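Local coordinates for protein acetyltransferase, GNAT family (Streptococcus pneumoniae, PDB 2ATR) that probably transfers an acetyl group from acetyl-CoA to a substrate not yet identified, as other members of the GNAT family do, at residues A[17-22]-A[69-74]; A[41-46]-A[92-97]; A[55-60]-A[86-91]; A[101-106]-A[118-123]. All blocks are in the same frame, centred on the assembly; numbering follows the deposited sequence.

Contact 1: A[17-22]-A[69-74]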
loop_
_atom_site.group_PDB
_atom_site.type_symbol
_atom_site.label_atom_id
_atom_site.label_comp_id
_atom_site.label_asym_id
_atom_site.label_seq_id
_atom_site.Cartn_x
_atom_site.Cartn_y
_atom_site.Cartn_z
ATOM N N HIS A 17 14.552 -2.651 -3.916
ATOM C CA HIS A 17 14.555 -1.730 -5.067
ATOM C C HIS A 17 13.279 -0.875 -5.180
ATOM O O HIS A 17 13.313 0.268 -5.623
ATOM C CB HIS A 17 14.855 -2.483 -6.392
ATOM C CG HIS A 17 13.739 -3.368 -6.863
ATOM N ND1 HIS A 17 13.423 -4.544 -6.230
ATOM C CD2 HIS A 17 12.897 -3.260 -7.921
ATOM C CE1 HIS A 17 12.391 -5.098 -6.844
ATOM N NE2 HIS A 17 12.064 -4.346 -7.881
ATOM N N LEU A 18 12.133 -1.424 -4.785
ATOM C CA LEU A 18 10.884 -0.637 -4.830
ATOM C C LEU A 18 10.909 0.523 -3.785
ATOM O O LEU A 18 10.582 1.649 -4.094
ATOM C CB LEU A 18 9.691 -1.553 -4.549
ATOM C CG LEU A 18 9.354 -2.668 -5.548
ATOM C CD1 LEU A 18 8.102 -3.425 -5.091
ATOM C CD2 LEU A 18 9.158 -2.089 -6.879
ATOM N N TYR A 19 11.268 0.196 -2.556
ATOM C CA TYR A 19 11.381 1.196 -1.466
ATOM C C TYR A 19 12.490 2.221 -1.773
ATOM O O TYR A 19 12.244 3.434 -1.664
ATOM C CB TYR A 19 11.589 0.524 -0.116
ATOM C CG TYR A 19 10.410 -0.298 0.336
ATOM C CD1 TYR A 19 9.339 0.288 1.058
ATOM C CD2 TYR A 19 10.350 -1.672 0.049
ATOM C CE1 TYR A 19 8.231 -0.494 1.479
ATOM C CE2 TYR A 19 9.265 -2.437 0.456
ATOM C CZ TYR A 19 8.203 -1.842 1.169
ATOM O OH TYR A 19 7.156 -2.643 1.555
ATOM N N GLN A 20 13.671 1.749 -2.202
ATOM C CA GLN A 20 14.701 2.656 -2.797
ATOM C C GLN A 20 14.109 3.583 -3.852
ATOM O O GLN A 20 14.370 4.775 -3.851
ATOM C CB GLN A 20 15.898 1.870 -3.390
ATOM C CG GLN A 20 16.831 1.370 -2.325
ATOM C CD GLN A 20 17.774 0.226 -2.734
ATOM O OE1 GLN A 20 17.629 -0.420 -3.778
ATOM N NE2 GLN A 20 18.724 -0.062 -1.851
ATOM N N ALA A 21 13.290 3.044 -4.743
ATOM C CA ALA A 21 12.690 3.829 -5.822
ATOM C C ALA A 21 11.833 4.971 -5.310
ATOM O O ALA A 21 11.343 5.802 -6.104
ATOM C CB ALA A 21 11.862 2.929 -6.707
ATOM N N VAL A 22 11.605 4.998 -3.998
ATOM C CA VAL A 22 10.800 6.071 -3.417
ATOM C C VAL A 22 11.350 7.005 -2.272
ATOM O O VAL A 22 10.551 7.787 -1.774
ATOM C CB VAL A 22 9.299 5.630 -3.118
ATOM C CG1 VAL A 22 8.553 5.231 -4.394
ATOM C CG2 VAL A 22 9.222 4.565 -2.074
ATOM N N VAL A 69 -3.849 0.532 4.468
ATOM C CA VAL A 69 -3.046 0.365 3.245
ATOM C C VAL A 69 -1.715 1.010 3.608
ATOM O O VAL A 69 -1.587 2.245 3.636
ATOM C CB VAL A 69 -3.646 1.055 1.947
ATOM C CG1 VAL A 69 -2.625 0.898 0.757
ATOM C CG2 VAL A 69 -4.979 0.421 1.518
ATOM N N GLN A 70 -0.754 0.183 4.004
ATOM C CA GLN A 70 0.500 0.701 4.560
ATOM C C GLN A 70 1.508 1.119 3.468
ATOM O O GLN A 70 2.013 2.256 3.484
ATOM C CB GLN A 70 1.070 -0.317 5.529
ATOM C CG GLN A 70 2.457 0.017 6.118
ATOM C CD GLN A 70 2.494 1.390 6.810
ATOM O OE1 GLN A 70 1.486 1.873 7.307
ATOM N NE2 GLN A 70 3.646 2.029 6.790
ATOM N N ASP A 71 1.781 0.245 2.502
ATOM C CA ASP A 71 2.675 0.599 1.362
ATOM C C ASP A 71 1.914 0.364 0.089
ATOM O O ASP A 71 1.231 -0.678 -0.057
ATOM C CB ASP A 71 3.983 -0.247 1.300
ATOM C CG ASP A 71 4.840 -0.146 2.550
ATOM O OD1 ASP A 71 4.943 0.946 3.166
ATOM O OD2 ASP A 71 5.451 -1.175 2.908
ATOM N N LEU A 72 1.958 1.330 -0.810
ATOM C CA LEU A 72 1.546 1.134 -2.186
ATOM C C LEU A 72 2.611 1.751 -3.104
ATOM O O LEU A 72 2.785 2.989 -3.138
ATOM C CB LEU A 72 0.192 1.767 -2.478
ATOM C CG LEU A 72 -0.379 1.607 -3.895
ATOM C CD1 LEU A 72 -0.527 0.109 -4.255
ATOM C CD2 LEU A 72 -1.730 2.319 -4.058
ATOM N N ILE A 73 3.319 0.901 -3.831
ATOM C CA ILE A 73 4.464 1.370 -4.620
ATOM C C ILE A 73 4.340 0.807 -6.007
ATOM O O ILE A 73 4.111 -0.393 -6.157
ATOM C CB ILE A 73 5.830 0.910 -4.030
ATOM C CG1 ILE A 73 6.019 1.459 -2.623
ATOM C CG2 ILE A 73 6.991 1.368 -4.929
ATOM C CD1 ILE A 73 7.161 0.862 -1.883
ATOM N N VAL A 74 4.420 1.678 -7.009
ATOM C CA VAL A 74 4.721 1.275 -8.377
ATOM C C VAL A 74 6.014 2.035 -8.807
ATOM O O VAL A 74 6.212 3.223 -8.454
ATOM C CB VAL A 74 3.582 1.573 -9.346
ATOM C CG1 VAL A 74 3.932 1.052 -10.766
ATOM C CG2 VAL A 74 2.292 0.922 -8.895
#
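The phenol ring of Tyr19 carries Ile73 over one face and the carboxylate of Asp71 at its edge. The methyl CD1 of Ile73 makes a CH-pi contact, 3.9 Å from the centroid of the Tyr19 ring and 20° off the normal, displaced toward the CD1 side of the ring. At the edge, Tyr19 OH donates a short hydrogen bond of 2.6 Å to OD2 of Asp71. The ring and carboxylate planes stand 80° apart, and the hydroxyl meets OD2 from 41° above the carboxylate plane. The other branch of Ile73, CG2, lies anti to the backbone N and reaches Leu18, 4.0 Å from its CB, while Val22 CG1 packs more loosely against the same methyl. Branching at CB lets Ile73 give one branch to the ring and one to the aliphatic side chains. Asp71 forms, with Gln70, a classic beta bulge opposite Arg58, and also makes a salt bridge through OD2 to Arg58 NE. One carboxylate oxygen therefore receives both the tyrosine hydroxyl and the guanidinium, which would probably favour the charged aspartate and helps tie helix 12-20 to the sheet.

Contact 2: A[41-46]-A[92-97]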
loop_
_atom_site.group_PDB
_atom_site.type_symbol
_atom_site.label_atom_id
_atom_site.label_comp_id
_atom_site.label_asym_id
_atom_site.label_seq_id
_atom_site.Cartn_x
_atom_site.Cartn_y
_atom_site.Cartn_z
ATOM N N SER A 41 2.570 -8.512 8.416
ATOM C CA SER A 41 1.568 -7.811 7.659
ATOM C C SER A 41 0.410 -8.769 7.453
ATOM O O SER A 41 0.559 -9.960 7.662
ATOM C CB SER A 41 2.127 -7.373 6.311
ATOM O OG SER A 41 3.280 -6.567 6.533
ATOM N N LEU A 42 -0.728 -8.229 7.045
ATOM C CA LEU A 42 -1.924 -9.025 6.777
ATOM C C LEU A 42 -1.775 -9.703 5.409
ATOM O O LEU A 42 -2.088 -10.890 5.251
ATOM C CB LEU A 42 -3.171 -8.135 6.769
ATOM C CG LEU A 42 -3.740 -7.638 8.097
ATOM C CD1 LEU A 42 -4.734 -6.525 7.786
ATOM C CD2 LEU A 42 -4.444 -8.794 8.870
ATOM N N VAL A 43 -1.300 -8.937 4.441
ATOM C CA VAL A 43 -1.237 -9.374 3.063
ATOM C C VAL A 43 -0.226 -8.551 2.280
ATOM O O VAL A 43 -0.065 -7.363 2.528
ATOM C CB VAL A 43 -2.625 -9.331 2.385
ATOM C CG1 VAL A 43 -2.866 -8.032 1.674
ATOM C CG2 VAL A 43 -2.804 -10.491 1.464
ATOM N N ILE A 44 0.448 -9.201 1.337
ATOM C CA ILE A 44 1.258 -8.521 0.331
ATOM C C ILE A 44 0.981 -9.055 -1.063
ATOM O O ILE A 44 0.979 -10.250 -1.269
ATOM C CB ILE A 44 2.750 -8.646 0.656
ATOM C CG1 ILE A 44 3.070 -7.994 1.993
ATOM C CG2 ILE A 44 3.590 -8.052 -0.445
ATOM C CD1 ILE A 44 4.317 -8.500 2.615
ATOM N N TYR A 45 0.749 -8.156 -2.005
ATOM C CA TYR A 45 0.719 -8.497 -3.423
ATOM C C TYR A 45 1.861 -7.801 -4.162
ATOM O O TYR A 45 2.201 -6.675 -3.839
ATOM C CB TYR A 45 -0.628 -8.108 -4.050
ATOM C CG TYR A 45 -1.799 -8.990 -3.650
ATOM C CD1 TYR A 45 -2.370 -9.864 -4.550
ATOM C CD2 TYR A 45 -2.326 -8.940 -2.377
ATOM C CE1 TYR A 45 -3.411 -10.657 -4.194
ATOM C CE2 TYR A 45 -3.362 -9.728 -2.011
ATOM C CZ TYR A 45 -3.908 -10.590 -2.920
ATOM O OH TYR A 45 -4.962 -11.376 -2.554
ATOM N N LEU A 46 2.441 -8.476 -5.150
ATOM C CA LEU A 46 3.425 -7.839 -6.035
ATOM C C LEU A 46 2.861 -7.676 -7.427
ATOM O O LEU A 46 2.002 -8.474 -7.842
ATOM C CB LEU A 46 4.723 -8.643 -6.122
ATOM C CG LEU A 46 5.365 -8.932 -4.779
ATOM C CD1 LEU A 46 6.639 -9.735 -5.024
ATOM C CD2 LEU A 46 5.670 -7.589 -4.048
ATOM N N LEU A 92 -7.443 -5.503 -1.322
ATOM C CA LEU A 92 -8.620 -5.127 -0.514
ATOM C C LEU A 92 -9.784 -6.121 -0.667
ATOM O O LEU A 92 -10.673 -6.149 0.178
ATOM C CB LEU A 92 -9.096 -3.714 -0.850
ATOM C CG LEU A 92 -8.144 -2.579 -0.443
ATOM C CD1 LEU A 92 -8.712 -1.309 -0.949
ATOM C CD2 LEU A 92 -7.943 -2.603 1.085
ATOM N N GLY A 93 -9.762 -6.912 -1.753
ATOM C CA GLY A 93 -10.729 -7.982 -1.990
ATOM C C GLY A 93 -10.782 -9.005 -0.867
ATOM O O GLY A 93 -11.829 -9.653 -0.614
ATOM N N ASN A 94 -9.662 -9.142 -0.167
ATOM C CA ASN A 94 -9.597 -9.992 1.004
ATOM C C ASN A 94 -10.262 -9.393 2.230
ATOM O O ASN A 94 -10.444 -10.085 3.226
ATOM C CB ASN A 94 -8.154 -10.324 1.329
ATOM C CG ASN A 94 -7.453 -10.964 0.170
ATOM O OD1 ASN A 94 -6.707 -10.305 -0.574
ATOM N ND2 ASN A 94 -7.730 -12.238 -0.037
ATOM N N PHE A 95 -10.645 -8.120 2.165
ATOM C CA PHE A 95 -11.000 -7.422 3.395
ATOM C C PHE A 95 -12.233 -6.605 3.233
ATOM O O PHE A 95 -12.386 -5.586 3.915
ATOM C CB PHE A 95 -9.820 -6.597 3.922
ATOM C CG PHE A 95 -8.662 -7.445 4.366
ATOM C CD1 PHE A 95 -8.717 -8.148 5.557
ATOM C CD2 PHE A 95 -7.525 -7.584 3.567
ATOM C CE1 PHE A 95 -7.702 -8.972 5.928
ATOM C CE2 PHE A 95 -6.486 -8.388 3.959
ATOM C CZ PHE A 95 -6.568 -9.075 5.146
ATOM N N LYS A 96 -13.132 -7.088 2.368
ATOM C CA LYS A 96 -14.311 -6.307 1.944
ATOM C C LYS A 96 -15.357 -6.093 3.032
ATOM O O LYS A 96 -16.213 -5.209 2.911
ATOM C CB LYS A 96 -14.956 -6.897 0.662
ATOM C CG LYS A 96 -15.494 -8.343 0.802
ATOM C CD LYS A 96 -15.515 -9.112 -0.569
ATOM C CE LYS A 96 -16.381 -10.437 -0.530
ATOM N NZ LYS A 96 -16.384 -11.108 0.846
ATOM N N GLU A 97 -15.263 -6.883 4.109
ATOM C CA GLU A 97 -16.145 -6.725 5.265
ATOM C C GLU A 97 -15.402 -6.151 6.502
ATOM O O GLU A 97 -16.037 -5.970 7.530
ATOM C CB GLU A 97 -16.850 -8.069 5.614
ATOM C CG GLU A 97 -17.357 -8.817 4.361
ATOM C CD GLU A 97 -18.739 -9.465 4.536
ATOM O OE1 GLU A 97 -19.005 -10.036 5.629
ATOM O OE2 GLU A 97 -19.563 -9.408 3.564
#
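In this GNAT-family fold, helix 83-92 packs on one face of the central sheet, and the turn that follows it comes down on Leu42, just before strand 43-49, and on the start of that strand. Phe95 has the largest share of this junction. Its outer ring atoms reach across: Phe95 CZ lies 3.9 Å from Leu42 CB, and Phe95 CE2 approaches Val43 CB at 4.3 Å. Val43 meets the ring at its edge, near the ring plane, whereas Leu42 comes in obliquely. In Phe95, chi1 of -66° sets the ring anti to the carbonyl carbon and beside the backbone N, from where it extends over to the strand. A large flat hydrocarbon suits this place, because Leu59 and Val67 from the next strands of the sheet also touch it, so that one ring bridges the turn and three strands. The turn itself is secured by a backbone hydrogen bond from Phe95 N to Leu92 O. Two residues on from Val43, on the same side of the strand, Tyr45 is a long side chain that can pass Leu87 and Ala91 of the helix with its apolar ring and still present a polar end to the turn. There Asn94 comes from the opposite direction, its amide plane inclined 33° to the tyrosine ring, and the phenol oxygen OH of Tyr45 lies 3.7 Å from Asn94 CG.

Contact 3: A[55-60]-A[86-91]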
loop_
_atom_site.group_PDB
_atom_site.type_symbol
_atom_site.label_atom_id
_atom_site.label_comp_id
_atom_site.label_asym_id
_atom_site.label_seq_id
_atom_site.Cartn_x
_atom_site.Cartn_y
_atom_site.Cartn_z
ATOM N N GLY A 55 6.024 -3.453 -8.574
ATOM C CA GLY A 55 4.992 -2.810 -7.726
ATOM C C GLY A 55 4.742 -3.678 -6.540
ATOM O O GLY A 55 5.019 -4.887 -6.597
ATOM N N LEU A 56 4.282 -3.061 -5.436
ATOM C CA LEU A 56 3.975 -3.775 -4.213
ATOM C C LEU A 56 2.783 -3.076 -3.512
ATOM O O LEU A 56 2.639 -1.859 -3.602
ATOM C CB LEU A 56 5.222 -3.836 -3.287
ATOM C CG LEU A 56 5.150 -4.313 -1.826
ATOM C CD1 LEU A 56 6.502 -4.897 -1.348
ATOM C CD2 LEU A 56 4.687 -3.131 -0.894
ATOM N N ILE A 57 1.936 -3.858 -2.869
ATOM C CA ILE A 57 0.953 -3.309 -1.883
ATOM C C ILE A 57 1.116 -4.120 -0.620
ATOM O O ILE A 57 1.372 -5.320 -0.687
ATOM C CB ILE A 57 -0.523 -3.237 -2.390
ATOM C CG1 ILE A 57 -1.477 -2.517 -1.342
ATOM C CG2 ILE A 57 -1.027 -4.667 -2.733
ATOM C CD1 ILE A 57 -2.896 -2.198 -1.962
ATOM N N ARG A 58 1.053 -3.454 0.531
ATOM C CA ARG A 58 1.187 -4.099 1.806
ATOM C C ARG A 58 0.124 -3.538 2.774
ATOM O O ARG A 58 0.036 -2.325 3.056
ATOM C CB ARG A 58 2.587 -3.866 2.390
ATOM C CG ARG A 58 2.894 -4.618 3.622
ATOM C CD ARG A 58 4.390 -4.590 3.936
ATOM N NE ARG A 58 4.851 -3.320 4.519
ATOM C CZ ARG A 58 4.769 -2.967 5.798
ATOM N NH1 ARG A 58 4.117 -3.703 6.712
ATOM N NH2 ARG A 58 5.307 -1.824 6.172
ATOM N N LEU A 59 -0.705 -4.442 3.268
ATOM C CA LEU A 59 -1.766 -4.072 4.221
ATOM C C LEU A 59 -1.407 -4.545 5.591
ATOM O O LEU A 59 -0.792 -5.591 5.732
ATOM C CB LEU A 59 -3.088 -4.702 3.803
ATOM C CG LEU A 59 -3.652 -4.536 2.401
ATOM C CD1 LEU A 59 -5.033 -5.148 2.404
ATOM C CD2 LEU A 59 -3.714 -3.111 1.981
ATOM N N VAL A 60 -1.816 -3.779 6.609
ATOM C CA VAL A 60 -1.550 -4.052 8.021
ATOM C C VAL A 60 -2.814 -3.804 8.863
ATOM O O VAL A 60 -3.774 -3.181 8.382
ATOM C CB VAL A 60 -0.382 -3.176 8.607
ATOM C CG1 VAL A 60 0.953 -3.470 7.848
ATOM C CG2 VAL A 60 -0.735 -1.690 8.604
ATOM N N SER A 86 -5.044 -2.293 -9.802
ATOM C CA SER A 86 -4.987 -3.721 -9.732
ATOM C C SER A 86 -4.530 -4.180 -8.380
ATOM O O SER A 86 -5.170 -5.032 -7.800
ATOM C CB SER A 86 -4.040 -4.246 -10.836
ATOM O OG SER A 86 -4.569 -3.834 -12.074
ATOM N N LEU A 87 -3.415 -3.612 -7.896
ATOM C CA LEU A 87 -2.857 -3.953 -6.565
ATOM C C LEU A 87 -3.910 -3.734 -5.419
ATOM O O LEU A 87 -4.153 -4.624 -4.592
ATOM C CB LEU A 87 -1.595 -3.144 -6.302
ATOM C CG LEU A 87 -0.320 -3.603 -7.066
ATOM C CD1 LEU A 87 0.802 -2.567 -6.794
ATOM C CD2 LEU A 87 0.101 -4.998 -6.590
HETATM N N MSE A 88 -4.535 -2.567 -5.465
HETATM C CA MSE A 88 -5.596 -2.157 -4.537
HETATM C C MSE A 88 -6.809 -3.114 -4.589
HETATM O O MSE A 88 -7.288 -3.609 -3.563
HETATM C CB MSE A 88 -5.991 -0.683 -4.847
HETATM C CG MSE A 88 -4.997 0.400 -4.261
HETATM SE SE MSE A 88 -5.058 0.647 -2.451
HETATM C CE MSE A 88 -6.629 1.576 -2.389
ATOM N N LYS A 89 -7.302 -3.388 -5.788
ATOM C CA LYS A 89 -8.487 -4.271 -5.941
ATOM C C LYS A 89 -8.240 -5.691 -5.475
ATOM O O LYS A 89 -9.074 -6.237 -4.728
ATOM C CB LYS A 89 -9.062 -4.200 -7.365
ATOM C CG LYS A 89 -9.618 -2.811 -7.719
ATOM C CD LYS A 89 -9.969 -2.685 -9.232
ATOM C CE LYS A 89 -10.388 -1.297 -9.599
ATOM N NZ LYS A 89 -11.454 -0.731 -8.686
ATOM N N GLU A 90 -7.085 -6.270 -5.810
ATOM C CA GLU A 90 -6.739 -7.620 -5.275
ATOM C C GLU A 90 -6.490 -7.698 -3.771
ATOM O O GLU A 90 -6.989 -8.626 -3.097
ATOM C CB GLU A 90 -5.552 -8.261 -5.985
ATOM C CG GLU A 90 -5.748 -8.445 -7.500
ATOM C CD GLU A 90 -6.978 -9.300 -7.847
ATOM O OE1 GLU A 90 -7.258 -10.280 -7.120
ATOM O OE2 GLU A 90 -7.676 -8.972 -8.840
ATOM N N ALA A 91 -5.697 -6.762 -3.235
ATOM C CA ALA A 91 -5.419 -6.810 -1.790
ATOM C C ALA A 91 -6.687 -6.545 -0.981
ATOM O O ALA A 91 -6.996 -7.315 -0.085
ATOM C CB ALA A 91 -4.298 -5.848 -1.396
#
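Ile57 projects from the strand straight into the helix, and CB and both methyls find partners there. CB lies 4.1 Å from Leu87 CB. The methyl CG2, between the backbone N and the carbonyl carbon, nestles into the helix surface, 3.6 Å from Leu87 O and 3.7 Å from Ala91 CB. The other branch runs anti to the backbone N (chi1 -175°) and stays extended, carrying CD1 to the selenium, SE, of Met88, a selenomethionine, at 3.6 Å; the two side chains cross at about a right angle. CG2 alone spans Leu87 and Ala91, one turn apart, and the second branch adds Met88. Leu87 reaches back along the strand, its CD1 lying 3.8 Å from Leu56 O and passing over Gly55, where the absence of a side chain permits this close approach. At the other end, Leu59 CD1 meets Ala91 CB at 3.9 Å; the small alanine lets helix and strand draw together. The axes of the short segments approach to 8.5 Å and cross at -34°. Helix 83-92 therefore covers the central strand 52-61, with Tyr45 of strand 43-49 and Leu72 of strand 66-74 flanking Ile57, while Leu56 faces helix 12-20 on the other side of the sheet.

Contact 4: A[101-106]-A[118-123]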
loop_
_atom_site.group_PDB
_atom_site.type_symbol
_atom_site.label_atom_id
_atom_site.label_comp_id
_atom_site.label_asym_id
_atom_site.label_seq_id
_atom_site.Cartn_x
_atom_site.Cartn_y
_atom_site.Cartn_z
ATOM N N VAL A 101 -11.505 0.677 6.717
ATOM C CA VAL A 101 -10.267 0.546 5.968
ATOM C C VAL A 101 -9.765 1.966 5.687
ATOM O O VAL A 101 -10.529 2.801 5.193
ATOM C CB VAL A 101 -10.474 -0.251 4.682
ATOM C CG1 VAL A 101 -9.179 -0.305 3.914
ATOM C CG2 VAL A 101 -10.976 -1.707 5.019
ATOM N N GLN A 102 -8.499 2.232 6.033
ATOM C CA GLN A 102 -7.945 3.563 5.934
ATOM C C GLN A 102 -6.551 3.581 5.336
ATOM O O GLN A 102 -5.944 2.541 5.129
ATOM C CB GLN A 102 -7.926 4.245 7.313
ATOM C CG GLN A 102 -9.301 4.425 7.922
ATOM C CD GLN A 102 -9.227 5.139 9.238
ATOM O OE1 GLN A 102 -8.931 6.310 9.293
ATOM N NE2 GLN A 102 -9.458 4.429 10.295
ATOM N N LEU A 103 -6.047 4.785 5.092
ATOM C CA LEU A 103 -4.702 5.004 4.529
ATOM C C LEU A 103 -4.401 6.481 4.823
ATOM O O LEU A 103 -5.321 7.286 5.177
ATOM C CB LEU A 103 -4.622 4.682 3.025
ATOM C CG LEU A 103 -5.464 5.428 1.966
ATOM C CD1 LEU A 103 -4.763 6.710 1.429
ATOM C CD2 LEU A 103 -5.690 4.499 0.809
ATOM N N ALA A 104 -3.129 6.839 4.672
ATOM C CA ALA A 104 -2.713 8.256 4.862
ATOM C C ALA A 104 -1.830 8.551 3.634
ATOM O O ALA A 104 -1.006 7.715 3.232
ATOM C CB ALA A 104 -1.910 8.438 6.188
ATOM N N THR A 105 -2.025 9.708 3.023
ATOM C CA THR A 105 -1.250 10.044 1.835
ATOM C C THR A 105 -0.798 11.511 1.794
ATOM O O THR A 105 -1.419 12.356 2.461
ATOM C CB THR A 105 -1.976 9.577 0.506
ATOM O OG1 THR A 105 -1.083 9.747 -0.578
ATOM C CG2 THR A 105 -3.294 10.365 0.228
ATOM N N GLU A 106 0.263 11.836 1.009
ATOM C CA GLU A 106 0.549 13.250 0.728
ATOM C C GLU A 106 -0.656 13.849 0.066
ATOM O O GLU A 106 -1.289 13.228 -0.796
ATOM C CB GLU A 106 1.775 13.446 -0.185
ATOM C CG GLU A 106 3.025 13.100 0.501
ATOM C CD GLU A 106 4.240 13.220 -0.414
ATOM O OE1 GLU A 106 4.163 13.974 -1.422
ATOM O OE2 GLU A 106 5.258 12.550 -0.106
HETATM N N MSE A 118 -10.518 4.974 -6.233
HETATM C CA MSE A 118 -10.569 3.659 -5.605
HETATM C C MSE A 118 -11.700 3.595 -4.577
HETATM O O MSE A 118 -11.898 2.573 -3.998
HETATM C CB MSE A 118 -9.228 3.273 -4.949
HETATM C CG MSE A 118 -8.073 2.899 -5.887
HETATM SE SE MSE A 118 -8.429 1.606 -7.148
HETATM C CE MSE A 118 -8.620 2.597 -8.492
ATOM N N GLY A 119 -12.460 4.681 -4.371
ATOM C CA GLY A 119 -13.597 4.615 -3.417
ATOM C C GLY A 119 -13.271 5.149 -2.015
ATOM O O GLY A 119 -14.048 4.958 -1.075
ATOM N N PHE A 120 -12.108 5.785 -1.863
ATOM C CA PHE A 120 -11.657 6.393 -0.592
ATOM C C PHE A 120 -12.000 7.882 -0.597
ATOM O O PHE A 120 -12.029 8.485 -1.682
ATOM C CB PHE A 120 -10.133 6.225 -0.399
ATOM C CG PHE A 120 -9.716 4.845 0.056
ATOM C CD1 PHE A 120 -9.310 4.632 1.393
ATOM C CD2 PHE A 120 -9.734 3.735 -0.850
ATOM C CE1 PHE A 120 -8.927 3.359 1.837
ATOM C CE2 PHE A 120 -9.394 2.444 -0.410
ATOM C CZ PHE A 120 -8.950 2.255 0.939
ATOM N N GLU A 121 -12.280 8.435 0.583
ATOM C CA GLU A 121 -12.594 9.862 0.786
ATOM C C GLU A 121 -11.705 10.424 1.894
ATOM O O GLU A 121 -11.351 9.721 2.839
ATOM C CB GLU A 121 -14.121 10.055 1.130
ATOM C CG GLU A 121 -14.608 11.552 1.205
ATOM C CD GLU A 121 -14.114 12.424 0.056
ATOM O OE1 GLU A 121 -14.106 11.999 -1.105
ATOM O OE2 GLU A 121 -13.651 13.535 0.338
ATOM N N ILE A 122 -11.382 11.686 1.816
ATOM C CA ILE A 122 -10.498 12.313 2.818
ATOM C C ILE A 122 -11.257 12.473 4.147
ATOM O O ILE A 122 -12.475 12.687 4.141
ATOM C CB ILE A 122 -9.854 13.624 2.332
ATOM C CG1 ILE A 122 -10.894 14.735 2.141
ATOM C CG2 ILE A 122 -9.077 13.380 0.963
ATOM C CD1 ILE A 122 -10.280 16.090 1.700
ATOM N N LEU A 123 -10.543 12.336 5.267
ATOM C CA LEU A 123 -11.211 12.316 6.578
ATOM C C LEU A 123 -11.921 13.612 6.929
ATOM O O LEU A 123 -12.940 13.551 7.600
ATOM C CB LEU A 123 -10.287 11.919 7.722
ATOM C CG LEU A 123 -9.872 10.448 7.851
ATOM C CD1 LEU A 123 -8.769 10.264 8.983
ATOM C CD2 LEU A 123 -11.012 9.493 7.992
#
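Leu103 and Phe120 make the main contact. The methyl CD2 of Leu103 sits over one face of the Phe120 ring, a CH-pi contact 3.8 Å from the centroid and 20° off the normal, its closest atom being Phe120 CE1 at 3.6 Å. For Leu103, a chi1 of 61° places CG between the backbone N and the carbonyl carbon, and from there CD2 bends over the ring. Val101 adds CG1, 3.9 Å from Phe120 CZ, while CA of Gln102 lies near the ring plane at its edge. Farther along, the extended chain of Gln102 brings OE1 to 4.0 Å from Leu123 CD1. Phenylalanine suits this place because its broad ring can also rest on Met88 and Leu92 of helix 83-92. Just before it, Gly119 ends helix 109-117 in a Schellman motif; its positive phi (97°) suits glycine and reverses the chain, after which Phe120 points toward the strand. Beyond the ring, Gln102 joins Val67 and Val69 through backbone hydrogen bonds, and Leu103 also packs on Tyr115. The chain thus leaves strand 100-102, passes through helix 109-117 and returns after the Schellman motif to lay Phe120 against the strand, in the C-terminal part of the GNAT fold.

Overall arrangement
From the N terminus, helix 12-20 opens contact 1, which closes only at strand 66-74. Before that, strand 43-49 has opened contact 2 and strand 52-61 contact 3. Helix 83-92 closes contact 3, and the turn after it closes contact 2, so contact 3 is nested inside contact 2 and contact 1 crosses both. Contact 4 follows in series, a short loop around helix 109-117. The strands of contacts 1 and 3, 66-74 and 52-61, are neighbours in the sheet; Met88 joins contact 3 to Phe120 of contact 4, and Leu92 joins contact 2 to it. Together they fasten helices 12-20 and 83-92, and the loops after helices 83-92 and 109-117, to one mixed sheet and the chain just beyond it.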